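Local coordinates for protein Bse634I restriction endonuclease (Geobacillus stearothermophilus, PDB 1KNV) that is a type II restriction endonuclease of the PDDEXK clan that probably cuts DNA with the help of bound metal ions, at residues B[104-107]-B[108-111]; B[115-118]-B[119-122]. All coordinates share one frame; numbering follows the deposited sequence.

In the fold
The chain leaves strand 99-103, the outermost strand of the five-stranded sheet at that side, and enters contact 1, where residues 104-111 close a single compact turn. A short connection follows. Contact 2 then opens with 115-118 and runs straight into the first turn of helix 118-131. The two contacts come in series, neither nested nor crossed, with centres about 17 Å apart. They still touch: the ring of F110 packs on I115, F110 CE2 to I115 CG2 being 3.9 Å. I115 also reaches L148 and I150 of strand 147-151 and L191 of strand 191-198, so the connection from strand to helix is laid against the central sheet.

Contact 1. Residues B[104-107]-B[108-111]; sequences MPNV and KTFD
N106 accepts from T109 and F110 through two oxygens, one of its backbone and one of its side chain. The backbone N106 O accepts from F110 N at 3.2 Å, an almost straight bond (N-H...O 170°), and from T109 N at 2.9 Å, a more bent bond from above the carbonyl plane. T109 N is shared, because it also donates to N106 OD1 at 3.0 Å. That amide oxygen takes a second proton from T109 OG1, a short bond of 2.5 Å that meets it nearly head-on. A short amide like asparagine's keeps OD1 close enough to the backbone to do this. T109 OG1 stands beside its own backbone N (chi1 -63°), on the side of the N-H, and both reach the same amide oxygen. A threonine suits the site because its other branch is apolar: CG2 lies 3.8 Å from P105 CB. The proline ring, which has no N-H to satisfy, also rests its CG 3.8 Å from F110 CB. The bent side chain of M104 brings CE to 3.9 Å from F110 CD2, in the buried corner where F179 meets the phenylalanine ring. N144 ND2 satisfies both P105 O and F110 O, while D111 OD1 accepts from R113 N. The backbone of M104 is hydrogen-bonded to that of D146, a residue seen binding calcium in this protein. N106 thus offers its side-chain oxygen to the N-H three residues on and its backbone oxygen to those three and four residues on, an Asx motif closing a turn in the loop after strand 99-103.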
loop_
_atom_site.group_PDB
_atom_site.type_symbol
_atom_site.label_atom_id
_atom_site.label_comp_id
_atom_site.label_asym_id
_atom_site.label_seq_id
_atom_site.Cartn_x
_atom_site.Cartn_y
_atom_site.Cartn_z
ATOM N N MET B 104 -31.960 -2.438 7.966
ATOM C CA MET B 104 -31.502 -3.766 7.597
ATOM C C MET B 104 -31.702 -4.834 8.659
ATOM O O MET B 104 -31.550 -4.572 9.851
ATOM C CB MET B 104 -30.019 -3.721 7.228
ATOM C CG MET B 104 -29.685 -2.836 6.048
ATOM S SD MET B 104 -30.485 -3.391 4.544
ATOM C CE MET B 104 -29.767 -4.984 4.364
ATOM N N PRO B 105 -32.040 -6.063 8.230
ATOM C CA PRO B 105 -32.259 -7.210 9.116
ATOM C C PRO B 105 -30.872 -7.775 9.422
ATOM O O PRO B 105 -29.869 -7.157 9.059
ATOM C CB PRO B 105 -33.075 -8.150 8.249
ATOM C CG PRO B 105 -32.444 -7.947 6.911
ATOM C CD PRO B 105 -32.292 -6.439 6.826
ATOM N N ASN B 106 -30.792 -8.932 10.070
ATOM C CA ASN B 106 -29.481 -9.496 10.367
ATOM C C ASN B 106 -28.893 -10.129 9.098
ATOM O O ASN B 106 -29.624 -10.504 8.187
ATOM C CB ASN B 106 -29.579 -10.539 11.476
ATOM C CG ASN B 106 -29.782 -11.928 10.940
ATOM O OD1 ASN B 106 -30.791 -12.209 10.292
ATOM N ND2 ASN B 106 -28.815 -12.812 11.192
ATOM N N VAL B 107 -27.570 -10.255 9.054
ATOM C CA VAL B 107 -26.875 -10.798 7.888
ATOM C C VAL B 107 -27.387 -12.152 7.386
ATOM O O VAL B 107 -27.336 -12.435 6.185
ATOM C CB VAL B 107 -25.354 -10.894 8.166
ATOM C CG1 VAL B 107 -25.078 -11.986 9.190
ATOM C CG2 VAL B 107 -24.597 -11.127 6.866
ATOM N N LYS B 108 -27.886 -12.987 8.286
ATOM C CA LYS B 108 -28.381 -14.288 7.873
ATOM C C LYS B 108 -29.713 -14.194 7.144
ATOM O O LYS B 108 -30.011 -14.995 6.262
ATOM C CB LYS B 108 -28.483 -15.204 9.081
ATOM C CG LYS B 108 -27.124 -15.491 9.697
ATOM C CD LYS B 108 -27.215 -16.553 10.784
ATOM C CE LYS B 108 -25.851 -16.819 11.413
ATOM N NZ LYS B 108 -25.938 -17.779 12.561
ATOM N N THR B 109 -30.513 -13.201 7.505
ATOM C CA THR B 109 -31.800 -12.984 6.858
ATOM C C THR B 109 -31.567 -12.444 5.446
ATOM O O THR B 109 -32.130 -12.940 4.468
ATOM C CB THR B 109 -32.631 -11.955 7.633
ATOM O OG1 THR B 109 -32.909 -12.466 8.940
ATOM C CG2 THR B 109 -33.937 -11.651 6.907
ATOM N N PHE B 110 -30.729 -11.420 5.351
ATOM C CA PHE B 110 -30.423 -10.804 4.074
ATOM C C PHE B 110 -29.096 -10.082 4.194
ATOM O O PHE B 110 -29.036 -9.002 4.776
ATOM C CB PHE B 110 -31.510 -9.796 3.700
ATOM C CG PHE B 110 -31.349 -9.204 2.320
ATOM C CD1 PHE B 110 -32.020 -9.748 1.231
ATOM C CD2 PHE B 110 -30.530 -8.101 2.112
ATOM C CE1 PHE B 110 -31.879 -9.203 -0.037
ATOM C CE2 PHE B 110 -30.383 -7.548 0.847
ATOM C CZ PHE B 110 -31.058 -8.100 -0.229
ATOM N N ASP B 111 -28.035 -10.682 3.653
ATOM C CA ASP B 111 -26.703 -10.081 3.676
ATOM C C ASP B 111 -26.783 -8.787 2.873
ATOM O O ASP B 111 -27.079 -8.818 1.677
ATOM C CB ASP B 111 -25.703 -11.025 3.022
ATOM C CG ASP B 111 -24.306 -10.459 2.996
ATOM O OD1 ASP B 111 -24.157 -9.227 3.121
ATOM O OD2 ASP B 111 -23.352 -11.251 2.837
#

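Contact 2. Residues B[115-118]-B[119-122]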
loop_
_atom_site.group_PDB
_atom_site.type_symbol
_atom_site.label_atom_id
_atom_site.label_comp_id
_atom_site.label_asym_id
_atom_site.label_seq_id
_atom_site.Cartn_x
_atom_site.Cartn_y
_atom_site.Cartn_z
ATOM N N ILE B 115 -27.077 -6.006 -1.982
ATOM C CA ILE B 115 -27.644 -4.808 -2.599
ATOM C C ILE B 115 -26.693 -4.300 -3.677
ATOM O O ILE B 115 -27.070 -3.513 -4.541
ATOM C CB ILE B 115 -27.909 -3.660 -1.577
ATOM C CG1 ILE B 115 -26.595 -3.091 -1.039
ATOM C CG2 ILE B 115 -28.781 -4.175 -0.434
ATOM C CD1 ILE B 115 -26.789 -1.788 -0.269
ATOM N N PHE B 116 -25.453 -4.770 -3.622
ATOM C CA PHE B 116 -24.442 -4.379 -4.588
ATOM C C PHE B 116 -24.711 -4.946 -5.973
ATOM O O PHE B 116 -25.295 -6.022 -6.106
ATOM C CB PHE B 116 -23.076 -4.863 -4.116
ATOM C CG PHE B 116 -22.497 -4.047 -3.004
ATOM C CD1 PHE B 116 -21.600 -4.622 -2.103
ATOM C CD2 PHE B 116 -22.805 -2.694 -2.887
ATOM C CE1 PHE B 116 -21.008 -3.860 -1.095
ATOM C CE2 PHE B 116 -22.230 -1.921 -1.894
ATOM C CZ PHE B 116 -21.324 -2.506 -0.990
ATOM N N ASP B 117 -24.281 -4.220 -7.004
ATOM C CA ASP B 117 -24.456 -4.694 -8.365
ATOM C C ASP B 117 -23.542 -5.891 -8.604
ATOM O O ASP B 117 -22.662 -6.212 -7.793
ATOM C CB ASP B 117 -24.187 -3.569 -9.386
ATOM C CG ASP B 117 -22.828 -2.891 -9.214
ATOM O OD1 ASP B 117 -22.679 -1.756 -9.711
ATOM O OD2 ASP B 117 -21.900 -3.465 -8.614
ATOM N N ASN B 118 -23.755 -6.566 -9.717
ATOM C CA ASN B 118 -22.966 -7.737 -10.045
ATOM C C ASN B 118 -21.449 -7.503 -10.100
ATOM O O ASN B 118 -20.670 -8.301 -9.577
ATOM C CB ASN B 118 -23.457 -8.305 -11.377
ATOM C CG ASN B 118 -22.666 -9.501 -11.814
ATOM O OD1 ASN B 118 -22.641 -10.536 -11.133
ATOM N ND2 ASN B 118 -21.997 -9.371 -12.956
ATOM N N GLU B 119 -21.031 -6.415 -10.736
ATOM C CA GLU B 119 -19.613 -6.111 -10.865
ATOM C C GLU B 119 -18.908 -6.060 -9.512
ATOM O O GLU B 119 -17.822 -6.614 -9.347
ATOM C CB GLU B 119 -19.443 -4.783 -11.607
ATOM C CG GLU B 119 -18.028 -4.246 -11.653
ATOM C CD GLU B 119 -17.926 -2.948 -12.439
ATOM O OE1 GLU B 119 -18.847 -2.105 -12.352
ATOM O OE2 GLU B 119 -16.912 -2.757 -13.137
ATOM N N THR B 120 -19.533 -5.394 -8.547
ATOM C CA THR B 120 -18.974 -5.276 -7.210
ATOM C C THR B 120 -18.960 -6.611 -6.457
ATOM O O THR B 120 -17.957 -6.958 -5.838
ATOM C CB THR B 120 -19.755 -4.234 -6.398
ATOM O OG1 THR B 120 -19.625 -2.951 -7.033
ATOM C CG2 THR B 120 -19.230 -4.174 -4.964
ATOM N N ARG B 121 -20.063 -7.360 -6.512
ATOM C CA ARG B 121 -20.139 -8.660 -5.835
ATOM C C ARG B 121 -19.102 -9.670 -6.356
ATOM O O ARG B 121 -18.550 -10.460 -5.595
ATOM C CB ARG B 121 -21.559 -9.230 -5.950
ATOM C CG ARG B 121 -22.610 -8.354 -5.271
ATOM C CD ARG B 121 -23.815 -9.163 -4.845
ATOM N NE ARG B 121 -23.476 -10.138 -3.810
ATOM C CZ ARG B 121 -24.209 -11.212 -3.523
ATOM N NH1 ARG B 121 -25.331 -11.456 -4.195
ATOM N NH2 ARG B 121 -23.816 -12.051 -2.568
ATOM N N GLU B 122 -18.833 -9.639 -7.657
ATOM C CA GLU B 122 -17.837 -10.529 -8.242
ATOM C C GLU B 122 -16.446 -10.209 -7.662
ATOM O O GLU B 122 -15.652 -11.113 -7.394
ATOM C CB GLU B 122 -17.829 -10.369 -9.768
ATOM C CG GLU B 122 -18.555 -11.472 -10.524
ATOM C CD GLU B 122 -18.992 -11.046 -11.925
ATOM O OE1 GLU B 122 -18.245 -10.293 -12.601
ATOM O OE2 GLU B 122 -20.087 -11.482 -12.355
HETATM O O HOH W 1 -21.485 -1.968 -12.603
#
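This is a local helix N-terminal contact: residues 115-118 lead out of the loop that follows strand 99-103, and D117 caps helix 118-131. The carboxylate is placed by a chi1 of 54°, which sets CG between backbone N and carbonyl carbon and brings OD2 back over the first turn. There OD2 accepts from T120 N at 3.1 Å, nearly along its C-O axis, and from T120 OG1 at 2.8 Å on its syn side. An aspartate suits this N-cap: its short side chain reaches an N-H at the helix start, and its charge probably interacts favourably with the helix dipole. T120 OG1 is also hydrogen-bonded to Y227 OH, which links the cap to helix 203-227. The methyl of T120 turns the other way, CG2 lying over one face of the F116 ring 4.1 Å from its centroid in a CH-pi contact. Beside it R121 CG touches F116 CB at 3.7 Å. A water bridges D117 OD1 and E119 OE1, donating to both and probably easing the repulsion of two like charges. On the exposed side N118 ND2 makes a bent bond (133°) to E122 OE2 at 2.9 Å, from above the carboxylate plane, with amide and carboxylate almost perpendicular. Beneath these side chains, R121 N bonds to D117 O and E122 N to N118 O, the first i to i+4 bonds of the helix.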